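Trichothecene 3-O-acetyltransferase (Gibberella zeae, PDB 2RKV) transfers an acetyl group from acetyl-CoA to the 3-hydroxyl of trichothecene mycotoxins, as a member of the BAHD acyltransferase superfamily. Local coordinates at residues V86-D91 against L141-G146. Residues are numbered along the deposited sequence; the frame is centred on the assembly and turned at random. Where two conformers were deposited one is given.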
loop_
_atom_site.group_PDB
_atom_site.type_symbol
_atom_site.label_atom_id
_atom_site.label_comp_id
_atom_site.label_asym_id
_atom_site.label_seq_id
_atom_site.Cartn_x
_atom_site.Cartn_y
_atom_site.Cartn_z
ATOM N N VAL A 86 -18.639 -12.590 7.001
ATOM C CA VAL A 86 -19.711 -12.232 6.085
ATOM C C VAL A 86 -20.622 -11.244 6.806
ATOM O O VAL A 86 -21.087 -11.526 7.919
ATOM C CB VAL A 86 -20.501 -13.479 5.613
ATOM C CG1 VAL A 86 -21.609 -13.086 4.632
ATOM C CG2 VAL A 86 -19.548 -14.507 4.980
ATOM N N LYS A 87 -20.820 -10.083 6.185
ATOM C CA LYS A 87 -21.649 -9.008 6.723
ATOM C C LYS A 87 -22.756 -8.649 5.740
ATOM O O LYS A 87 -22.470 -8.295 4.594
ATOM C CB LYS A 87 -20.798 -7.759 6.942
ATOM C CG LYS A 87 -20.434 -7.438 8.371
ATOM C CD LYS A 87 -20.465 -5.932 8.522
ATOM C CE LYS A 87 -19.674 -5.435 9.709
ATOM N NZ LYS A 87 -19.831 -3.967 9.767
ATOM N N ASP A 88 -24.011 -8.724 6.186
ATOM C CA ASP A 88 -25.137 -8.332 5.333
ATOM C C ASP A 88 -25.574 -6.898 5.621
ATOM O O ASP A 88 -26.221 -6.633 6.639
ATOM C CB ASP A 88 -26.330 -9.293 5.484
ATOM C CG ASP A 88 -27.508 -8.913 4.579
ATOM O OD1 ASP A 88 -27.334 -8.063 3.661
ATOM O OD2 ASP A 88 -28.609 -9.478 4.768
ATOM N N LEU A 89 -25.247 -5.991 4.701
ATOM C CA LEU A 89 -25.507 -4.558 4.880
ATOM C C LEU A 89 -26.631 -4.050 3.983
ATOM O O LEU A 89 -26.850 -2.843 3.884
ATOM C CB LEU A 89 -24.228 -3.742 4.626
ATOM C CG LEU A 89 -22.984 -4.116 5.435
ATOM C CD1 LEU A 89 -21.733 -3.406 4.877
ATOM C CD2 LEU A 89 -23.172 -3.826 6.900
ATOM N N ARG A 90 -27.346 -4.972 3.336
ATOM C CA ARG A 90 -28.402 -4.606 2.385
ATOM C C ARG A 90 -29.484 -3.729 3.005
ATOM O O ARG A 90 -30.043 -2.858 2.326
ATOM C CB ARG A 90 -29.047 -5.843 1.759
ATOM C CG ARG A 90 -28.146 -6.584 0.776
ATOM C CD ARG A 90 -28.773 -7.886 0.332
ATOM N NE ARG A 90 -28.841 -8.834 1.442
ATOM C CZ ARG A 90 -29.480 -9.998 1.405
ATOM N NH1 ARG A 90 -30.123 -10.376 0.307
ATOM N NH2 ARG A 90 -29.476 -10.777 2.477
ATOM N N ASP A 91 -29.776 -3.974 4.279
ATOM C CA ASP A 91 -30.859 -3.265 4.971
ATOM C C ASP A 91 -30.366 -2.298 6.033
ATOM O O ASP A 91 -31.151 -1.841 6.874
ATOM C CB ASP A 91 -31.860 -4.269 5.561
ATOM C CG ASP A 91 -32.662 -4.970 4.498
ATOM O OD1 ASP A 91 -32.739 -4.444 3.359
ATOM O OD2 ASP A 91 -33.212 -6.056 4.785
ATOM N N LEU A 141 -16.619 -10.311 3.320
ATOM C CA LEU A 141 -17.587 -10.213 2.233
ATOM C C LEU A 141 -18.747 -9.385 2.753
ATOM O O LEU A 141 -19.401 -9.791 3.701
ATOM C CB LEU A 141 -18.110 -11.598 1.831
ATOM C CG LEU A 141 -17.120 -12.524 1.119
ATOM C CD1 LEU A 141 -17.697 -13.942 0.972
ATOM C CD2 LEU A 141 -16.722 -11.962 -0.238
ATOM N N ASN A 142 -18.987 -8.237 2.125
ATOM C CA ASN A 142 -20.061 -7.334 2.537
ATOM C C ASN A 142 -21.149 -7.319 1.477
ATOM O O ASN A 142 -20.894 -6.912 0.340
ATOM C CB ASN A 142 -19.524 -5.910 2.716
ATOM C CG ASN A 142 -18.367 -5.837 3.687
ATOM O OD1 ASN A 142 -18.563 -5.788 4.904
ATOM N ND2 ASN A 142 -17.138 -5.819 3.152
ATOM N N PHE A 143 -22.357 -7.763 1.829
ATOM C CA PHE A 143 -23.487 -7.625 0.914
ATOM C C PHE A 143 -24.022 -6.204 1.024
ATOM O O PHE A 143 -24.371 -5.762 2.115
ATOM C CB PHE A 143 -24.657 -8.573 1.240
ATOM C CG PHE A 143 -24.275 -10.009 1.476
ATOM C CD1 PHE A 143 -23.106 -10.572 0.959
ATOM C CD2 PHE A 143 -25.133 -10.812 2.205
ATOM C CE1 PHE A 143 -22.801 -11.909 1.187
ATOM C CE2 PHE A 143 -24.843 -12.149 2.435
ATOM C CZ PHE A 143 -23.667 -12.697 1.933
ATOM N N ILE A 144 -24.084 -5.486 -0.091
ATOM C CA ILE A 144 -24.735 -4.177 -0.097
ATOM C C ILE A 144 -25.860 -4.192 -1.131
ATOM O O ILE A 144 -25.925 -5.091 -1.986
ATOM C CB ILE A 144 -23.737 -3.025 -0.391
ATOM C CG1 ILE A 144 -23.238 -3.105 -1.845
ATOM C CG2 ILE A 144 -22.588 -3.031 0.642
ATOM C CD1 ILE A 144 -22.441 -1.869 -2.306
ATOM N N LYS A 145 -26.761 -3.218 -1.052
ATOM C CA LYS A 145 -27.847 -3.169 -2.015
ATOM C C LYS A 145 -27.251 -3.156 -3.421
ATOM O O LYS A 145 -26.481 -2.251 -3.771
ATOM C CB LYS A 145 -28.739 -1.952 -1.785
ATOM C CG LYS A 145 -29.897 -1.877 -2.768
ATOM C CD LYS A 145 -30.803 -0.692 -2.473
ATOM C CE LYS A 145 -31.927 -0.619 -3.499
ATOM N NZ LYS A 145 -32.876 0.496 -3.200
ATOM N N GLY A 146 -27.576 -4.190 -4.193
ATOM C CA GLY A 146 -27.142 -4.307 -5.578
ATOM C C GLY A 146 -25.676 -4.654 -5.781
ATOM O O GLY A 146 -25.162 -4.564 -6.904
HETATM O O HOH W 1 -26.562 -1.529 1.357
#
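The F143 ring is met obliquely by V86 CG1, 3.4 Å from F143 CZ, and by D88, whose CB packs against CD2. The D88 carboxylate lies at the in-plane edge of the R90 guanidinium, which stands nearly perpendicular (89°) to that ring. V86, D88 and F143 share one face of a parallel strand pair, 83-88 beside 137-144, at the margin of the mixed sheet in the N-terminal part of this BAHD acyltransferase. R90 lies alongside F143. Helix 35-52 packs on the same face: its Y35 stacks on F143, and V39 touches V86 and F143.

The backbones are joined by K87 N to L141 O (2.9 Å) and F143 N to K87 O (2.8 Å). L89 N then donates to F143 O. On the other face, K87 CB rests 3.6 Å from N142 OD1, which is hydrogen-bonded to Q140 NE2. K87 NZ is hydrogen-bonded to I115 O. L89 CD1 packs against N142 and I144 CG2.

A water bridges L89 O and K145 N. D88 chi1 (-179°) brings OD1 to R90 N, an Asx turn, and to R90 NE (2.8 Å), from opposite faces of its plane. NE and NH2 grip the carboxylate side-on in a salt bridge, NH2 on OD2.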